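PDB 2GX8: NIF3-related protein from Bacillus cereus, which is of unknown function but binds a pair of zinc ions at a site conserved in the NIF3 family and carries a domain thought to be regulatory. Local coordinates for residues 50-58 against 92-100; 137-147 against 308-316. One frame throughout, in Å; residues are numbered along the deposited sequence.

Contact 1 (50-58 with 92-100) lies partly at the surface, where the edge strand 54-56 meets the loop after strand 88-91; contact 2 (137-147 with 308-316) is buried between helix 137-145 and strand 306-313 of another sheet. The two share no helix or strand, and their centres are about 25 Å apart, yet they touch beside the zinc site, where Val137 of contact 2 packs on the zinc ligand His92 of contact 1. Both use a side-chain amide to hold backbone. In contact 1 the amide sits beside a proline and a separate lysine-phenylalanine contact, close to a second subunit; contact 2 surrounds its asparagine with leucine and valine.

Contact 1 of 2, residues 50-58 against 92-100; sequences GDKIGLQIG and HHPLIFNPL. With ZN (zinc ion), chain M; ZN (zinc ion), chain L.
Gln56 sends CG away from its own carbonyl carbon (chi1 -67°) and runs extended beyond it, bringing its amide level with the backbone of Ile96. Phe97, with CG anti to the backbone N, swings its ring back beneath Lys52. The Gln56 amide uses both ends on one residue. NE2 donates to Ile96 O at 2.8 Å, in the plane of that carbonyl and on a lone pair, while OE1 accepts from Ile96 N at 3.1 Å. The first bond is more bent, its oxygen somewhat out of the Gln56 amide plane. The second is nearly straight (167° at the hydrogen), but the donor stands above the plane of the side-chain carbonyl, 41° out of it. Gripped by both N and O of Ile96, the amide is fixed in its rotation. Beside it, CG of Pro94 sits 3.3 Å from the carbonyl O of Lys52. Lys52 lays CG over one face of the Phe97 ring, 4.2 Å from the centroid, a CH-pi contact offset toward the rim. Asp51 comes to the ring edge, OD2 4.2 Å from Phe97 CE1, but its carboxylate is held by Thr128 and His127. On the far side of Gln56, Ile57 CD1 meets Leu95 CD2 at 3.7 Å. Strand 54-56 is the outermost of its sheet within the chain; Gln56 and Ile57 form a classic beta bulge opposite Ile123, and Ile57 and Gly58 pair with a parallel strand of a second subunit. The loop begins with two zinc ligands: His92 shares its ion with Asp131, His93 the other with His357, and Glu360 binds both. Because both bonds go to backbone atoms, they probably help set the course of the loop beyond the metal-binding histidines.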
loop_
_atom_site.group_PDB
_atom_site.type_symbol
_atom_site.label_atom_id
_atom_site.label_comp_id
_atom_site.label_asym_id
_atom_site.label_seq_id
_atom_site.Cartn_x
_atom_site.Cartn_y
_atom_site.Cartn_z
ATOM N N GLY C 50 1.205 -12.329 12.381
ATOM C CA GLY C 50 2.139 -11.277 12.779
ATOM C C GLY C 50 2.694 -11.307 14.202
ATOM O O GLY C 50 3.386 -10.357 14.615
ATOM N N ASP C 51 2.403 -12.380 14.951
ATOM C CA ASP C 51 2.922 -12.539 16.323
ATOM C C ASP C 51 4.416 -12.881 16.220
ATOM O O ASP C 51 4.881 -13.417 15.192
ATOM C CB ASP C 51 2.127 -13.603 17.130
ATOM C CG ASP C 51 2.335 -13.505 18.671
ATOM O OD1 ASP C 51 2.145 -14.530 19.361
ATOM O OD2 ASP C 51 2.685 -12.425 19.196
ATOM N N LYS C 52 5.154 -12.553 17.282
ATOM C CA LYS C 52 6.593 -12.741 17.360
ATOM C C LYS C 52 6.931 -13.763 18.456
ATOM O O LYS C 52 7.018 -13.411 19.626
ATOM C CB LYS C 52 7.244 -11.386 17.693
ATOM C CG LYS C 52 6.782 -10.179 16.842
ATOM C CD LYS C 52 7.501 -10.018 15.492
ATOM C CE LYS C 52 7.164 -11.075 14.410
ATOM N NZ LYS C 52 8.050 -10.978 13.188
ATOM N N ILE C 53 7.120 -15.029 18.086
ATOM C CA ILE C 53 7.428 -16.076 19.076
ATOM C C ILE C 53 8.643 -16.968 18.721
ATOM O O ILE C 53 9.206 -16.857 17.636
ATOM C CB ILE C 53 6.190 -16.945 19.370
ATOM C CG1 ILE C 53 5.883 -17.887 18.203
ATOM C CG2 ILE C 53 4.968 -16.065 19.729
ATOM C CD1 ILE C 53 4.807 -18.847 18.537
ATOM N N GLY C 54 9.042 -17.837 19.652
ATOM C CA GLY C 54 10.205 -18.706 19.462
ATOM C C GLY C 54 11.491 -18.209 20.140
ATOM O O GLY C 54 11.451 -17.365 21.018
ATOM N N LEU C 55 12.634 -18.757 19.751
ATOM C CA LEU C 55 13.895 -18.317 20.330
ATOM C C LEU C 55 14.164 -16.894 19.875
ATOM O O LEU C 55 14.163 -16.607 18.672
ATOM C CB LEU C 55 15.067 -19.239 19.926
ATOM C CG LEU C 55 16.447 -18.934 20.560
ATOM C CD1 LEU C 55 16.431 -19.132 22.096
ATOM C CD2 LEU C 55 17.574 -19.777 19.920
ATOM N N GLN C 56 14.371 -15.997 20.823
ATOM C CA GLN C 56 14.633 -14.618 20.462
ATOM C C GLN C 56 16.067 -14.219 20.745
ATOM O O GLN C 56 16.679 -13.443 19.991
ATOM C CB GLN C 56 13.666 -13.681 21.174
ATOM C CG GLN C 56 12.216 -13.854 20.715
ATOM C CD GLN C 56 11.391 -12.640 20.983
ATOM O OE1 GLN C 56 11.358 -12.126 22.103
ATOM N NE2 GLN C 56 10.701 -12.161 19.953
ATOM N N ILE C 57 16.631 -14.757 21.821
ATOM C CA ILE C 57 18.004 -14.405 22.184
ATOM C C ILE C 57 18.739 -15.618 22.662
ATOM O O ILE C 57 18.244 -16.337 23.522
ATOM C CB ILE C 57 18.002 -13.256 23.229
ATOM C CG1 ILE C 57 17.871 -11.936 22.494
ATOM C CG2 ILE C 57 19.280 -13.164 24.030
ATOM C CD1 ILE C 57 17.555 -10.801 23.389
ATOM N N GLY C 58 19.911 -15.875 22.086
ATOM C CA GLY C 58 20.726 -17.000 22.536
ATOM C C GLY C 58 20.684 -18.209 21.645
ATOM O O GLY C 58 20.448 -18.085 20.439
ATOM N N HIS C 92 6.016 -14.972 28.208
ATOM C CA HIS C 92 4.772 -14.835 27.516
ATOM C C HIS C 92 4.779 -13.655 26.577
ATOM O O HIS C 92 4.302 -13.766 25.442
ATOM C CB HIS C 92 3.647 -14.669 28.533
ATOM C CG HIS C 92 2.287 -14.592 27.929
ATOM N ND1 HIS C 92 1.842 -15.495 26.987
ATOM C CD2 HIS C 92 1.242 -13.770 28.184
ATOM C CE1 HIS C 92 0.600 -15.202 26.654
ATOM N NE2 HIS C 92 0.212 -14.167 27.371
ATOM N N HIS C 93 5.272 -12.507 27.057
ATOM C CA HIS C 93 5.375 -11.333 26.201
ATOM C C HIS C 93 6.777 -11.330 25.630
ATOM O O HIS C 93 7.741 -11.402 26.380
ATOM C CB HIS C 93 5.162 -10.037 26.952
ATOM C CG HIS C 93 3.824 -9.914 27.563
ATOM N ND1 HIS C 93 3.624 -9.307 28.778
ATOM C CD2 HIS C 93 2.611 -10.328 27.140
ATOM C CE1 HIS C 93 2.332 -9.303 29.057
ATOM N NE2 HIS C 93 1.699 -9.940 28.090
ATOM N N PRO C 94 6.887 -11.259 24.298
ATOM C CA PRO C 94 8.171 -11.256 23.610
ATOM C C PRO C 94 9.072 -10.129 24.120
ATOM O O PRO C 94 8.604 -9.039 24.290
ATOM C CB PRO C 94 7.787 -10.963 22.146
ATOM C CG PRO C 94 6.373 -11.310 22.023
ATOM C CD PRO C 94 5.747 -11.178 23.367
ATOM N N LEU C 95 10.340 -10.402 24.372
ATOM C CA LEU C 95 11.295 -9.338 24.735
ATOM C C LEU C 95 11.587 -8.464 23.497
ATOM O O LEU C 95 11.672 -7.251 23.596
ATOM C CB LEU C 95 12.577 -9.922 25.317
ATOM C CG LEU C 95 13.801 -9.017 25.561
ATOM C CD1 LEU C 95 13.582 -7.953 26.630
ATOM C CD2 LEU C 95 14.966 -9.927 25.953
ATOM N N ILE C 96 11.739 -9.080 22.335
ATOM C CA ILE C 96 11.867 -8.286 21.131
ATOM C C ILE C 96 10.505 -8.345 20.481
ATOM O O ILE C 96 10.069 -9.424 20.114
ATOM C CB ILE C 96 12.859 -8.884 20.128
ATOM C CG1 ILE C 96 14.262 -8.932 20.724
ATOM C CG2 ILE C 96 12.867 -8.068 18.831
ATOM C CD1 ILE C 96 15.275 -9.560 19.803
ATOM N N PHE C 97 9.807 -7.219 20.368
ATOM C CA PHE C 97 8.532 -7.224 19.662
ATOM C C PHE C 97 8.753 -6.450 18.362
ATOM O O PHE C 97 8.621 -7.000 17.282
ATOM C CB PHE C 97 7.360 -6.664 20.480
ATOM C CG PHE C 97 6.017 -6.979 19.857
ATOM C CD1 PHE C 97 5.457 -8.251 20.006
ATOM C CD2 PHE C 97 5.355 -6.038 19.062
ATOM C CE1 PHE C 97 4.254 -8.575 19.405
ATOM C CE2 PHE C 97 4.131 -6.345 18.444
ATOM C CZ PHE C 97 3.582 -7.615 18.614
ATOM N N ASN C 98 9.093 -5.173 18.471
ATOM C CA ASN C 98 9.509 -4.404 17.307
ATOM C C ASN C 98 10.930 -4.914 16.992
ATOM O O ASN C 98 11.711 -5.154 17.924
ATOM C CB ASN C 98 9.532 -2.912 17.635
ATOM C CG ASN C 98 8.155 -2.372 17.988
ATOM O OD1 ASN C 98 7.173 -2.619 17.271
ATOM N ND2 ASN C 98 8.071 -1.630 19.097
ATOM N N PRO C 99 11.252 -5.150 15.702
ATOM C CA PRO C 99 12.587 -5.627 15.377
ATOM C C PRO C 99 13.679 -4.591 15.772
ATOM O O PRO C 99 13.487 -3.382 15.585
ATOM C CB PRO C 99 12.526 -5.811 13.853
ATOM C CG PRO C 99 11.156 -5.846 13.515
ATOM C CD PRO C 99 10.427 -5.012 14.496
ATOM N N LEU C 100 14.808 -5.052 16.298
ATOM C CA LEU C 100 15.858 -4.133 16.740
ATOM C C LEU C 100 16.664 -3.486 15.657
ATOM O O LEU C 100 17.346 -4.149 14.884
ATOM C CB LEU C 100 16.801 -4.821 17.689
ATOM C CG LEU C 100 16.058 -5.513 18.823
ATOM C CD1 LEU C 100 17.022 -6.100 19.741
ATOM C CD2 LEU C 100 15.157 -4.552 19.575
HETATM ZN ZN ZN M . -1.463 -12.953 26.522
HETATM ZN ZN ZN L . -0.316 -9.881 27.080
#

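Contact 2 of 2, residues 137-147 against 308-316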
loop_
_atom_site.group_PDB
_atom_site.type_symbol
_atom_site.label_atom_id
_atom_site.label_comp_id
_atom_site.label_asym_id
_atom_site.label_seq_id
_atom_site.Cartn_x
_atom_site.Cartn_y
_atom_site.Cartn_z
ATOM N N VAL C 137 -3.480 -19.215 29.306
ATOM C CA VAL C 137 -3.838 -18.005 30.039
ATOM C C VAL C 137 -5.325 -17.872 30.358
ATOM O O VAL C 137 -5.701 -17.650 31.512
ATOM C CB VAL C 137 -3.356 -16.724 29.280
ATOM C CG1 VAL C 137 -3.880 -15.466 29.943
ATOM C CG2 VAL C 137 -1.863 -16.672 29.219
ATOM N N ASN C 138 -6.147 -18.040 29.330
ATOM C CA ASN C 138 -7.583 -17.836 29.447
ATOM C C ASN C 138 -8.334 -18.935 30.189
ATOM O O ASN C 138 -9.357 -18.653 30.798
ATOM C CB ASN C 138 -8.174 -17.485 28.083
ATOM C CG ASN C 138 -7.697 -16.127 27.591
ATOM O OD1 ASN C 138 -7.840 -15.113 28.284
ATOM N ND2 ASN C 138 -7.115 -16.097 26.398
ATOM N N ASP C 139 -7.830 -20.170 30.143
ATOM C CA ASP C 139 -8.398 -21.275 30.923
ATOM C C ASP C 139 -8.034 -21.073 32.365
ATOM O O ASP C 139 -8.894 -21.193 33.256
ATOM C CB ASP C 139 -7.870 -22.614 30.454
ATOM C CG ASP C 139 -8.555 -23.085 29.193
ATOM O OD1 ASP C 139 -9.789 -22.883 29.107
ATOM O OD2 ASP C 139 -7.879 -23.667 28.304
ATOM N N LEU C 140 -6.757 -20.748 32.579
ATOM C CA LEU C 140 -6.221 -20.433 33.909
ATOM C C LEU C 140 -6.992 -19.296 34.574
ATOM O O LEU C 140 -7.217 -19.328 35.777
ATOM C CB LEU C 140 -4.724 -20.093 33.834
ATOM C CG LEU C 140 -3.807 -21.272 33.489
ATOM C CD1 LEU C 140 -2.445 -20.822 32.978
ATOM C CD2 LEU C 140 -3.667 -22.220 34.689
ATOM N N LEU C 141 -7.406 -18.302 33.796
ATOM C CA LEU C 141 -8.185 -17.189 34.347
ATOM C C LEU C 141 -9.643 -17.575 34.580
ATOM O O LEU C 141 -10.257 -17.096 35.526
ATOM C CB LEU C 141 -8.114 -15.954 33.439
ATOM C CG LEU C 141 -6.802 -15.191 33.315
ATOM C CD1 LEU C 141 -6.889 -14.288 32.082
ATOM C CD2 LEU C 141 -6.436 -14.401 34.569
ATOM N N ALA C 142 -10.214 -18.407 33.708
ATOM C CA ALA C 142 -11.586 -18.901 33.920
ATOM C C ALA C 142 -11.670 -19.734 35.186
ATOM O O ALA C 142 -12.586 -19.536 35.964
ATOM C CB ALA C 142 -12.075 -19.702 32.737
ATOM N N GLU C 143 -10.733 -20.666 35.385
ATOM C CA GLU C 143 -10.694 -21.500 36.591
ATOM C C GLU C 143 -10.593 -20.606 37.795
ATOM O O GLU C 143 -11.349 -20.748 38.734
ATOM C CB GLU C 143 -9.453 -22.388 36.640
ATOM C CG GLU C 143 -9.274 -23.421 35.523
ATOM C CD GLU C 143 -7.838 -24.049 35.502
ATOM O OE1 GLU C 143 -7.193 -24.132 36.593
ATOM O OE2 GLU C 143 -7.367 -24.462 34.393
ATOM N N ALA C 144 -9.643 -19.673 37.755
ATOM C CA ALA C 144 -9.379 -18.753 38.863
ATOM C C ALA C 144 -10.646 -18.021 39.297
ATOM O O ALA C 144 -10.873 -17.807 40.490
ATOM C CB ALA C 144 -8.291 -17.767 38.471
ATOM N N LEU C 145 -11.464 -17.662 38.303
ATOM C CA LEU C 145 -12.741 -17.001 38.530
ATOM C C LEU C 145 -13.899 -17.939 38.939
ATOM O O LEU C 145 -14.952 -17.474 39.356
ATOM C CB LEU C 145 -13.144 -16.228 37.279
ATOM C CG LEU C 145 -12.307 -15.003 36.909
ATOM C CD1 LEU C 145 -12.834 -14.454 35.597
ATOM C CD2 LEU C 145 -12.273 -13.927 38.015
ATOM N N GLY C 146 -13.714 -19.249 38.809
ATOM C CA GLY C 146 -14.776 -20.202 39.117
ATOM C C GLY C 146 -15.834 -20.300 38.016
ATOM O O GLY C 146 -16.994 -20.605 38.284
ATOM N N LEU C 147 -15.451 -20.041 36.773
ATOM C CA LEU C 147 -16.392 -20.124 35.666
ATOM C C LEU C 147 -16.597 -21.575 35.218
ATOM O O LEU C 147 -15.637 -22.359 35.113
ATOM C CB LEU C 147 -15.939 -19.281 34.472
ATOM C CG LEU C 147 -15.739 -17.772 34.555
ATOM C CD1 LEU C 147 -15.754 -17.250 33.147
ATOM C CD2 LEU C 147 -16.824 -17.060 35.355
ATOM N N ARG C 308 -24.350 -12.847 35.399
ATOM C CA ARG C 308 -24.351 -14.300 35.478
ATOM C C ARG C 308 -23.321 -14.908 34.511
ATOM O O ARG C 308 -22.486 -15.716 34.934
ATOM C CB ARG C 308 -25.756 -14.842 35.221
ATOM C CG ARG C 308 -25.836 -16.359 35.078
ATOM C CD ARG C 308 -25.715 -17.125 36.397
ATOM N NE ARG C 308 -26.204 -18.497 36.215
ATOM C CZ ARG C 308 -26.074 -19.474 37.108
ATOM N NH1 ARG C 308 -25.449 -19.245 38.261
ATOM N NH2 ARG C 308 -26.552 -20.684 36.841
ATOM N N LYS C 309 -23.376 -14.568 33.225
ATOM C CA LYS C 309 -22.316 -15.093 32.360
ATOM C C LYS C 309 -21.237 -14.072 32.131
ATOM O O LYS C 309 -21.500 -12.905 31.853
ATOM C CB LYS C 309 -22.789 -15.770 31.074
ATOM C CG LYS C 309 -23.171 -14.907 29.929
ATOM C CD LYS C 309 -23.713 -15.760 28.769
ATOM C CE LYS C 309 -22.688 -16.712 28.175
ATOM N NZ LYS C 309 -23.283 -17.475 27.023
ATOM N N VAL C 310 -20.006 -14.570 32.231
ATOM C CA VAL C 310 -18.802 -13.786 32.202
ATOM C C VAL C 310 -17.871 -14.174 31.059
ATOM O O VAL C 310 -17.631 -15.356 30.811
ATOM C CB VAL C 310 -18.015 -14.048 33.510
ATOM C CG1 VAL C 310 -16.690 -13.289 33.541
ATOM C CG2 VAL C 310 -18.864 -13.733 34.738
ATOM N N ALA C 311 -17.333 -13.163 30.382
ATOM C CA ALA C 311 -16.329 -13.361 29.339
ATOM C C ALA C 311 -14.990 -12.901 29.918
ATOM O O ALA C 311 -14.931 -11.917 30.634
ATOM C CB ALA C 311 -16.688 -12.548 28.078
ATOM N N VAL C 312 -13.922 -13.636 29.674
ATOM C CA VAL C 312 -12.580 -13.161 30.110
ATOM C C VAL C 312 -11.556 -13.318 29.013
ATOM O O VAL C 312 -11.593 -14.280 28.281
ATOM C CB VAL C 312 -12.083 -13.815 31.442
ATOM C CG1 VAL C 312 -12.263 -15.325 31.428
ATOM C CG2 VAL C 312 -10.637 -13.417 31.739
ATOM N N LEU C 313 -10.665 -12.356 28.873
ATOM C CA LEU C 313 -9.621 -12.461 27.886
ATOM C C LEU C 313 -8.400 -11.758 28.491
ATOM O O LEU C 313 -8.386 -10.531 28.628
ATOM C CB LEU C 313 -10.082 -11.829 26.572
ATOM C CG LEU C 313 -9.220 -12.037 25.322
ATOM C CD1 LEU C 313 -10.052 -11.739 24.115
ATOM C CD2 LEU C 313 -7.988 -11.194 25.297
ATOM N N GLY C 314 -7.380 -12.517 28.875
ATOM C CA GLY C 314 -6.223 -11.897 29.521
ATOM C C GLY C 314 -5.497 -11.030 28.523
ATOM O O GLY C 314 -5.444 -11.391 27.356
ATOM N N GLY C 315 -4.942 -9.895 28.949
ATOM C CA GLY C 315 -4.195 -9.047 28.005
ATOM C C GLY C 315 -5.085 -7.957 27.428
ATOM O O GLY C 315 -6.097 -7.614 28.044
ATOM N N ASP C 316 -4.712 -7.421 26.259
ATOM C CA ASP C 316 -5.493 -6.401 25.545
ATOM C C ASP C 316 -6.684 -7.034 24.790
ATOM O O ASP C 316 -6.521 -7.633 23.711
ATOM C CB ASP C 316 -4.601 -5.602 24.571
ATOM C CG ASP C 316 -5.372 -4.484 23.814
ATOM O OD1 ASP C 316 -4.763 -3.753 22.979
ATOM O OD2 ASP C 316 -6.586 -4.324 24.046
HETATM O O HOH W 1 -5.381 -13.640 26.453
#
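Asn138 turns its amide oxygen to the backbone at Gly314: OD1 accepts from Gly314 N at 2.7 Å, with the donor in the plane of the side-chain carbonyl and the N-H nearly in line (165°). The same oxygen lies 3.2 Å from Leu313 CA. ND2 donates to the carbonyl O of Asp131, a zinc ligand, and to a water near Gly314 O, so one side chain ties Gly314 to the metal-binding segment. One helical turn on, Leu141 reaches down with CD1 to Gly314 CA at 3.6 Å, an approach possible because Gly314 bears no side chain. The same CD1 lies 3.9 Å from Val312 CG2. Val312 has CG1 set between its backbone N and carbonyl carbon (chi1 47°) and CG2 anti to N, which spreads its methyls under the helix; Leu145 CD1 comes to its CB at 4.3 Å. This is helix-on-sheet packing, with helix 137-145 lying across strand 308-313 at 140° between their directions and 8.1 Å between axes. The strand is flanked by 270-280, antiparallel, and 331-335, parallel. Past Leu145 the helix ends in a Schellman motif: Gly146 takes positive phi, and Gly146 N and Leu147 N bond back to Glu143 O and Ala142 O. That turn drops Leu147 onto the strand, where its side chain crosses Val310 at about a right angle. Both its methyls come down on the same side of the valine, CD2 3.7 Å from Val310 CB and CD1 3.5 Å from Val310 O. Helix 281-292 covers the neighbouring flank, Leu292 against Leu141 and Phe284 against Val310. At the other end of the helix, Val137 rests on Glu360, which binds both zinc ions.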